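PDB 2PCQ: putative dihydrodipicolinate synthase from Thermus thermophilus, which is of unconfirmed function but belongs to the dihydrodipicolinate synthetase family, whose members fold as TIM barrels. Local coordinates for residues A[1-9]-A[190-198]; A[176-184]-A[219-230]. All coordinates share one frame; numbering follows the deposited sequence.

Contact 1 of 2, residues A[1-9]-A[190-198]; sequences MILPPIPTP and EGGILAAAN
The carbonyl oxygen of M1, a selenomethionine here, is held by two neighbours from the last strand: G192 N donates to M1 O at 3.0 Å, and G191 CA brings a C-H to M1 O at 3.3 Å. One residue on, G192 O takes the L3 amide, with L3 N at 3.1 Å and a straight 166°, while I2 CA leans on the same oxygen. G192 thus faces I2 and bonds to the residues flanking it, the signature of a parallel ladder. L3 O ends the ladder with a weak, bent bond from L194 N (126°) beside a close C-H from I193 CA at 3.0 Å.

Side chains alternate. L3 CB and I193 CG1 meet at 4.1 Å on one face. I2 turns to the other, against Y204 and L208 of helix 201-212; chi1 of -62° swings CG2 to the side opposite the backbone N, where I2 CG2 touches A197 CB at 3.9 Å. A197 CB also meets P4 CB. P5 brings no N-H, and its CD lies 3.1 Å from L194 O, which instead accepts A197 N at 2.8 Å as the chain turns. N198 lies beside P4, I6 and P7. At the start, E190 runs alongside M1, its carboxylate bound by Y174 and R172.

Joining strand 2-6 to strand 191-193 closes the TIM barrel. The chemistry implies a seam of few backbone bonds, ended where P5 has no N-H to offer L194 O, and continued by apolar packing.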
loop_
_atom_site.group_PDB
_atom_site.type_symbol
_atom_site.label_atom_id
_atom_site.label_comp_id
_atom_site.label_asym_id
_atom_site.label_seq_id
_atom_site.Cartn_x
_atom_site.Cartn_y
_atom_site.Cartn_z
HETATM N N MSE A 1 -0.283 -22.728 -24.237
HETATM C CA MSE A 1 -1.591 -23.425 -24.098
HETATM C C MSE A 1 -2.611 -22.562 -23.380
HETATM O O MSE A 1 -2.286 -21.495 -22.848
HETATM C CB MSE A 1 -1.415 -24.731 -23.328
HETATM C CG MSE A 1 -0.390 -25.658 -23.927
HETATM SE SE MSE A 1 -0.419 -27.347 -23.007
HETATM C CE MSE A 1 0.713 -26.844 -21.503
ATOM N N ILE A 2 -3.848 -23.042 -23.364
ATOM C CA ILE A 2 -4.947 -22.361 -22.698
ATOM C C ILE A 2 -5.553 -23.352 -21.717
ATOM O O ILE A 2 -6.032 -24.416 -22.119
ATOM C CB ILE A 2 -6.055 -21.937 -23.701
ATOM C CG1 ILE A 2 -5.500 -20.944 -24.734
ATOM C CG2 ILE A 2 -7.241 -21.338 -22.944
ATOM C CD1 ILE A 2 -4.983 -19.644 -24.110
ATOM N N LEU A 3 -5.504 -23.012 -20.435
ATOM C CA LEU A 3 -6.066 -23.872 -19.401
ATOM C C LEU A 3 -6.972 -23.066 -18.491
ATOM O O LEU A 3 -6.659 -21.940 -18.124
ATOM C CB LEU A 3 -4.972 -24.512 -18.539
ATOM C CG LEU A 3 -4.001 -25.491 -19.191
ATOM C CD1 LEU A 3 -2.898 -24.732 -19.920
ATOM C CD2 LEU A 3 -3.407 -26.380 -18.115
ATOM N N PRO A 4 -8.129 -23.629 -18.127
ATOM C CA PRO A 4 -8.998 -22.859 -17.245
ATOM C C PRO A 4 -8.899 -23.334 -15.798
ATOM O O PRO A 4 -8.700 -24.521 -15.538
ATOM C CB PRO A 4 -10.376 -23.129 -17.820
ATOM C CG PRO A 4 -10.274 -24.601 -18.148
ATOM C CD PRO A 4 -8.888 -24.706 -18.796
ATOM N N PRO A 5 -8.994 -22.402 -14.840
ATOM C CA PRO A 5 -8.934 -22.791 -13.430
ATOM C C PRO A 5 -10.394 -23.112 -13.096
ATOM O O PRO A 5 -11.177 -22.216 -12.778
ATOM C CB PRO A 5 -8.438 -21.519 -12.743
ATOM C CG PRO A 5 -9.041 -20.434 -13.582
ATOM C CD PRO A 5 -8.813 -20.947 -14.997
ATOM N N ILE A 6 -10.772 -24.382 -13.195
ATOM C CA ILE A 6 -12.158 -24.741 -12.931
ATOM C C ILE A 6 -12.581 -24.548 -11.481
ATOM O O ILE A 6 -11.836 -24.851 -10.549
ATOM C CB ILE A 6 -12.475 -26.201 -13.350
ATOM C CG1 ILE A 6 -11.704 -27.193 -12.480
ATOM C CG2 ILE A 6 -12.130 -26.403 -14.822
ATOM C CD1 ILE A 6 -12.153 -28.630 -12.677
ATOM N N PRO A 7 -13.792 -24.015 -11.274
ATOM C CA PRO A 7 -14.268 -23.807 -9.909
ATOM C C PRO A 7 -14.632 -25.138 -9.273
ATOM O O PRO A 7 -14.795 -26.140 -9.970
ATOM C CB PRO A 7 -15.481 -22.898 -10.103
ATOM C CG PRO A 7 -16.007 -23.324 -11.433
ATOM C CD PRO A 7 -14.746 -23.472 -12.258
ATOM N N THR A 8 -14.722 -25.155 -7.946
ATOM C CA THR A 8 -15.094 -26.359 -7.219
ATOM C C THR A 8 -16.516 -26.121 -6.725
ATOM O O THR A 8 -16.758 -25.247 -5.893
ATOM C CB THR A 8 -14.163 -26.609 -6.023
ATOM O OG1 THR A 8 -12.820 -26.772 -6.498
ATOM C CG2 THR A 8 -14.586 -27.871 -5.276
ATOM N N PRO A 9 -17.480 -26.893 -7.246
ATOM C CA PRO A 9 -18.897 -26.787 -6.888
ATOM C C PRO A 9 -19.288 -27.145 -5.461
ATOM O O PRO A 9 -18.827 -28.140 -4.913
ATOM C CB PRO A 9 -19.585 -27.716 -7.894
ATOM C CG PRO A 9 -18.616 -27.790 -9.041
ATOM C CD PRO A 9 -17.294 -27.872 -8.331
ATOM N N GLU A 190 4.074 -18.345 -22.440
ATOM C CA GLU A 190 3.790 -19.541 -23.227
ATOM C C GLU A 190 2.289 -19.647 -23.465
ATOM O O GLU A 190 1.839 -20.197 -24.471
ATOM C CB GLU A 190 4.288 -20.790 -22.493
ATOM C CG GLU A 190 4.000 -22.103 -23.220
ATOM C CD GLU A 190 4.457 -23.318 -22.432
ATOM O OE1 GLU A 190 5.655 -23.398 -22.097
ATOM O OE2 GLU A 190 3.617 -24.194 -22.145
ATOM N N GLY A 191 1.510 -19.118 -22.532
ATOM C CA GLY A 191 0.071 -19.168 -22.680
ATOM C C GLY A 191 -0.637 -18.564 -21.491
ATOM O O GLY A 191 -0.054 -17.777 -20.742
ATOM N N GLY A 192 -1.898 -18.940 -21.312
ATOM C CA GLY A 192 -2.659 -18.409 -20.203
ATOM C C GLY A 192 -3.537 -19.419 -19.494
ATOM O O GLY A 192 -4.133 -20.306 -20.114
ATOM N N ILE A 193 -3.580 -19.295 -18.174
ATOM C CA ILE A 193 -4.416 -20.137 -17.329
ATOM C C ILE A 193 -5.371 -19.072 -16.811
ATOM O O ILE A 193 -5.099 -18.387 -15.824
ATOM C CB ILE A 193 -3.596 -20.785 -16.199
ATOM C CG1 ILE A 193 -2.536 -21.708 -16.815
ATOM C CG2 ILE A 193 -4.514 -21.570 -15.265
ATOM C CD1 ILE A 193 -1.661 -22.438 -15.808
ATOM N N LEU A 194 -6.484 -18.926 -17.524
ATOM C CA LEU A 194 -7.452 -17.877 -17.250
ATOM C C LEU A 194 -8.846 -18.311 -16.843
ATOM O O LEU A 194 -9.441 -19.188 -17.467
ATOM C CB LEU A 194 -7.567 -17.005 -18.500
ATOM C CG LEU A 194 -6.253 -16.617 -19.180
ATOM C CD1 LEU A 194 -6.517 -16.095 -20.590
ATOM C CD2 LEU A 194 -5.554 -15.558 -18.341
ATOM N N ALA A 195 -9.373 -17.661 -15.812
ATOM C CA ALA A 195 -10.719 -17.939 -15.337
ATOM C C ALA A 195 -11.696 -17.698 -16.487
ATOM O O ALA A 195 -12.699 -18.394 -16.616
ATOM C CB ALA A 195 -11.059 -17.024 -14.158
ATOM N N ALA A 196 -11.391 -16.711 -17.324
ATOM C CA ALA A 196 -12.247 -16.376 -18.457
ATOM C C ALA A 196 -12.286 -17.503 -19.487
ATOM O O ALA A 196 -13.196 -17.561 -20.314
ATOM C CB ALA A 196 -11.772 -15.081 -19.111
ATOM N N ALA A 197 -11.302 -18.398 -19.433
ATOM C CA ALA A 197 -11.253 -19.524 -20.358
ATOM C C ALA A 197 -12.302 -20.570 -19.984
ATOM O O ALA A 197 -12.513 -21.534 -20.720
ATOM C CB ALA A 197 -9.863 -20.150 -20.372
ATOM N N ASN A 198 -12.945 -20.389 -18.830
ATOM C CA ASN A 198 -14.010 -21.296 -18.405
ATOM C C ASN A 198 -15.249 -20.941 -19.233
ATOM O O ASN A 198 -16.146 -21.764 -19.417
ATOM C CB ASN A 198 -14.390 -21.086 -16.933
ATOM C CG ASN A 198 -13.391 -21.682 -15.962
ATOM O OD1 ASN A 198 -12.619 -20.963 -15.328
ATOM N ND2 ASN A 198 -13.410 -22.999 -15.833
#

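Contact 2 of 2, residues A[176-184]-A[219-230]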
loop_
_atom_site.group_PDB
_atom_site.type_symbol
_atom_site.label_atom_id
_atom_site.label_comp_id
_atom_site.label_asym_id
_atom_site.label_seq_id
_atom_site.Cartn_x
_atom_site.Cartn_y
_atom_site.Cartn_z
ATOM N N GLY A 176 -1.961 -15.428 -15.645
ATOM C CA GLY A 176 -3.295 -15.737 -15.166
ATOM C C GLY A 176 -4.161 -14.495 -15.242
ATOM O O GLY A 176 -5.273 -14.473 -14.713
ATOM N N HIS A 177 -3.650 -13.464 -15.915
ATOM C CA HIS A 177 -4.353 -12.185 -16.050
ATOM C C HIS A 177 -4.932 -11.984 -17.458
ATOM O O HIS A 177 -4.208 -11.661 -18.400
ATOM C CB HIS A 177 -3.391 -11.039 -15.721
ATOM C CG HIS A 177 -4.067 -9.719 -15.529
ATOM N ND1 HIS A 177 -4.901 -9.457 -14.461
ATOM C CD2 HIS A 177 -4.030 -8.583 -16.262
ATOM C CE1 HIS A 177 -5.345 -8.216 -14.545
ATOM N NE2 HIS A 177 -4.831 -7.664 -15.630
ATOM N N ALA A 178 -6.243 -12.146 -17.583
ATOM C CA ALA A 178 -6.918 -12.024 -18.873
ATOM C C ALA A 178 -6.897 -10.659 -19.566
ATOM O O ALA A 178 -6.664 -10.585 -20.773
ATOM C CB ALA A 178 -8.364 -12.508 -18.742
ATOM N N PRO A 179 -7.148 -9.566 -18.825
ATOM C CA PRO A 179 -7.154 -8.227 -19.435
ATOM C C PRO A 179 -5.892 -7.787 -20.187
ATOM O O PRO A 179 -5.974 -6.954 -21.087
ATOM C CB PRO A 179 -7.478 -7.308 -18.253
ATOM C CG PRO A 179 -8.338 -8.182 -17.375
ATOM C CD PRO A 179 -7.582 -9.498 -17.416
ATOM N N THR A 180 -4.733 -8.333 -19.828
ATOM C CA THR A 180 -3.480 -7.957 -20.497
ATOM C C THR A 180 -2.881 -9.128 -21.272
ATOM O O THR A 180 -1.693 -9.121 -21.603
ATOM C CB THR A 180 -2.419 -7.489 -19.478
ATOM O OG1 THR A 180 -2.225 -8.516 -18.494
ATOM C CG2 THR A 180 -2.859 -6.197 -18.789
ATOM N N PHE A 181 -3.710 -10.121 -21.571
ATOM C CA PHE A 181 -3.260 -11.322 -22.261
ATOM C C PHE A 181 -2.343 -11.103 -23.466
ATOM O O PHE A 181 -1.247 -11.665 -23.519
ATOM C CB PHE A 181 -4.467 -12.178 -22.666
ATOM C CG PHE A 181 -4.105 -13.579 -23.076
ATOM C CD1 PHE A 181 -3.176 -14.314 -22.340
ATOM C CD2 PHE A 181 -4.692 -14.168 -24.188
ATOM C CE1 PHE A 181 -2.838 -15.614 -22.704
ATOM C CE2 PHE A 181 -4.364 -15.473 -24.565
ATOM C CZ PHE A 181 -3.434 -16.196 -23.822
ATOM N N LEU A 182 -2.769 -10.292 -24.429
ATOM C CA LEU A 182 -1.937 -10.068 -25.607
ATOM C C LEU A 182 -0.602 -9.433 -25.224
ATOM O O LEU A 182 0.427 -9.718 -25.837
ATOM C CB LEU A 182 -2.667 -9.194 -26.633
ATOM C CG LEU A 182 -1.912 -8.940 -27.945
ATOM C CD1 LEU A 182 -1.508 -10.265 -28.574
ATOM C CD2 LEU A 182 -2.793 -8.147 -28.903
ATOM N N GLY A 183 -0.619 -8.579 -24.206
ATOM C CA GLY A 183 0.611 -7.945 -23.765
ATOM C C GLY A 183 1.577 -8.971 -23.195
ATOM O O GLY A 183 2.781 -8.900 -23.434
ATOM N N ALA A 184 1.048 -9.926 -22.436
ATOM C CA ALA A 184 1.869 -10.974 -21.840
ATOM C C ALA A 184 2.478 -11.844 -22.935
ATOM O O ALA A 184 3.648 -12.229 -22.853
ATOM C CB ALA A 184 1.029 -11.826 -20.910
ATOM N N ALA A 219 -5.069 -10.254 -33.731
ATOM C CA ALA A 219 -4.855 -10.515 -32.313
ATOM C C ALA A 219 -5.341 -9.319 -31.494
ATOM O O ALA A 219 -6.060 -9.479 -30.510
ATOM C CB ALA A 219 -3.372 -10.773 -32.048
ATOM N N GLN A 220 -4.962 -8.118 -31.913
ATOM C CA GLN A 220 -5.374 -6.912 -31.207
ATOM C C GLN A 220 -6.890 -6.746 -31.180
ATOM O O GLN A 220 -7.448 -6.355 -30.160
ATOM C CB GLN A 220 -4.718 -5.674 -31.829
ATOM C CG GLN A 220 -3.202 -5.637 -31.658
ATOM C CD GLN A 220 -2.579 -4.376 -32.223
ATOM O OE1 GLN A 220 -2.786 -4.042 -33.388
ATOM N NE2 GLN A 220 -1.804 -3.673 -31.401
ATOM N N GLU A 221 -7.562 -7.044 -32.291
ATOM C CA GLU A 221 -9.017 -6.910 -32.325
ATOM C C GLU A 221 -9.686 -7.896 -31.379
ATOM O O GLU A 221 -10.678 -7.565 -30.727
ATOM C CB GLU A 221 -9.561 -7.113 -33.745
ATOM C CG GLU A 221 -9.285 -5.949 -34.693
ATOM C CD GLU A 221 -9.819 -4.622 -34.168
ATOM O OE1 GLU A 221 -11.036 -4.531 -33.900
ATOM O OE2 GLU A 221 -9.022 -3.669 -34.024
ATOM N N LEU A 222 -9.151 -9.109 -31.302
ATOM C CA LEU A 222 -9.731 -10.110 -30.415
ATOM C C LEU A 222 -9.435 -9.744 -28.958
ATOM O O LEU A 222 -10.270 -9.946 -28.074
ATOM C CB LEU A 222 -9.183 -11.501 -30.752
ATOM C CG LEU A 222 -9.915 -12.698 -30.139
ATOM C CD1 LEU A 222 -11.422 -12.524 -30.295
ATOM C CD2 LEU A 222 -9.445 -13.986 -30.814
ATOM N N GLN A 223 -8.246 -9.194 -28.720
ATOM C CA GLN A 223 -7.841 -8.767 -27.381
ATOM C C GLN A 223 -8.799 -7.675 -26.894
ATOM O O GLN A 223 -9.224 -7.672 -25.738
ATOM C CB GLN A 223 -6.395 -8.250 -27.423
ATOM C CG GLN A 223 -6.007 -7.205 -26.366
ATOM C CD GLN A 223 -5.964 -7.740 -24.948
ATOM O OE1 GLN A 223 -5.519 -8.866 -24.699
ATOM N NE2 GLN A 223 -6.400 -6.917 -24.000
ATOM N N LYS A 224 -9.144 -6.751 -27.785
ATOM C CA LYS A 224 -10.065 -5.676 -27.439
ATOM C C LYS A 224 -11.467 -6.237 -27.199
ATOM O O LYS A 224 -12.166 -5.815 -26.277
ATOM C CB LYS A 224 -10.097 -4.636 -28.562
ATOM C CG LYS A 224 -8.776 -3.895 -28.727
ATOM C CD LYS A 224 -8.653 -3.219 -30.086
ATOM C CE LYS A 224 -9.712 -2.158 -30.292
ATOM N NZ LYS A 224 -9.573 -1.519 -31.634
ATOM N N LYS A 225 -11.868 -7.195 -28.028
ATOM C CA LYS A 225 -13.184 -7.811 -27.902
ATOM C C LYS A 225 -13.346 -8.556 -26.578
ATOM O O LYS A 225 -14.415 -8.522 -25.962
ATOM C CB LYS A 225 -13.426 -8.782 -29.059
ATOM C CG LYS A 225 -14.763 -9.515 -28.984
ATOM C CD LYS A 225 -14.980 -10.399 -30.205
ATOM C CE LYS A 225 -15.092 -9.569 -31.478
ATOM N NZ LYS A 225 -16.250 -8.632 -31.423
ATOM N N LEU A 226 -12.281 -9.223 -26.141
ATOM C CA LEU A 226 -12.320 -9.991 -24.900
ATOM C C LEU A 226 -12.005 -9.187 -23.632
ATOM O O LEU A 226 -12.202 -9.677 -22.519
ATOM C CB LEU A 226 -11.356 -11.181 -24.998
ATOM C CG LEU A 226 -11.649 -12.215 -26.092
ATOM C CD1 LEU A 226 -10.537 -13.265 -26.135
ATOM C CD2 LEU A 226 -13.001 -12.871 -25.822
ATOM N N PHE A 227 -11.526 -7.960 -23.791
ATOM C CA PHE A 227 -11.185 -7.141 -22.632
ATOM C C PHE A 227 -12.314 -6.984 -21.599
ATOM O O PHE A 227 -12.102 -7.213 -20.411
ATOM C CB PHE A 227 -10.716 -5.749 -23.070
ATOM C CG PHE A 227 -10.418 -4.830 -21.916
ATOM C CD1 PHE A 227 -9.199 -4.904 -21.245
ATOM C CD2 PHE A 227 -11.385 -3.937 -21.456
ATOM C CE1 PHE A 227 -8.946 -4.105 -20.127
ATOM C CE2 PHE A 227 -11.145 -3.132 -20.337
ATOM C CZ PHE A 227 -9.924 -3.218 -19.671
ATOM N N PRO A 228 -13.522 -6.579 -22.037
ATOM C CA PRO A 228 -14.637 -6.407 -21.096
ATOM C C PRO A 228 -14.956 -7.665 -20.293
ATOM O O PRO A 228 -15.227 -7.590 -19.094
ATOM C CB PRO A 228 -15.792 -5.984 -22.005
ATOM C CG PRO A 228 -15.093 -5.232 -23.096
ATOM C CD PRO A 228 -13.916 -6.140 -23.388
ATOM N N LEU A 229 -14.923 -8.817 -20.961
ATOM C CA LEU A 229 -15.197 -10.093 -20.311
ATOM C C LEU A 229 -14.158 -10.369 -19.225
ATOM O O LEU A 229 -14.503 -10.687 -18.089
ATOM C CB LEU A 229 -15.165 -11.238 -21.335
ATOM C CG LEU A 229 -15.372 -12.649 -20.768
ATOM C CD1 LEU A 229 -16.857 -12.879 -20.529
ATOM C CD2 LEU A 229 -14.823 -13.701 -21.730
ATOM N N GLY A 230 -12.884 -10.246 -19.582
ATOM C CA GLY A 230 -11.823 -10.499 -18.625
ATOM C C GLY A 230 -11.750 -9.483 -17.500
ATOM O O GLY A 230 -11.464 -9.840 -16.358
HETATM O O HOH W 1 -9.746 -10.664 -21.445
HETATM O O HOH W 2 -8.233 -9.412 -23.558
#
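F227 presents the edge of its ring to P179, whose carbonyl oxygen lies in the ring plane with P179 O 3.8 Å from F227 CD1. P179 is also covered from its own segment: its CD sits over the centre of one face of the H177 ring, 3.7 Å above the plane. Farther along the long helix, P179 CG rests on G230 C at 3.7 Å, and A178 CB faces G230 CA.

The polar centre is the Q223 amide, which bonds through both ends. Q223 NE2 donates to P179 O at 2.9 Å (154°), nearly in its own amide plane but tilted out of the P179 carbonyl plane. Q223 OE1 accepts L182 N at 3.1 Å (166°), again from above the plane. A bend at chi2 (68°) folds the amide back alongside L182 CB. One turn earlier in the long helix, L182 CD2 packs on Q220 CA at 3.7 Å and L182 CD1 meets A219 CB. Water 2 donates to Q223 O at 3.0 Å. Q220 NE2 donates to A186 O of the second subunit, and H177 NE2 is hydrogen-bonded to S159 of that subunit.

The loop after strand 172-175 and the first turn of helix 181-186 are thereby joined to helix 216-247. Two bonds through one side chain fix the rotation of the Q223 amide and satisfy a first-turn N-H that T180, at the N-cap position, leaves without a side-chain partner.

Overall arrangement
The chain opens with strand 2-6 and runs through the barrel to strand 172-175, the seventh, before entering segment 176-184. Helix 181-186 then leads into strand 191-193, where contact 1 closes a loop of 180 residues and seals the last strand to the first. After helix 201-212 the chain reaches helix 216-247, and contact 2 closes a loop of 34 residues back to segment 176-184. The two loops cross, since their segments alternate along the chain. Their centres are 14 Å apart, and they touch where L194 CD2 packs on G176 and H177. Barrel closure is thus tied to the long helix 216-247 and, through contact 2, to the second subunit.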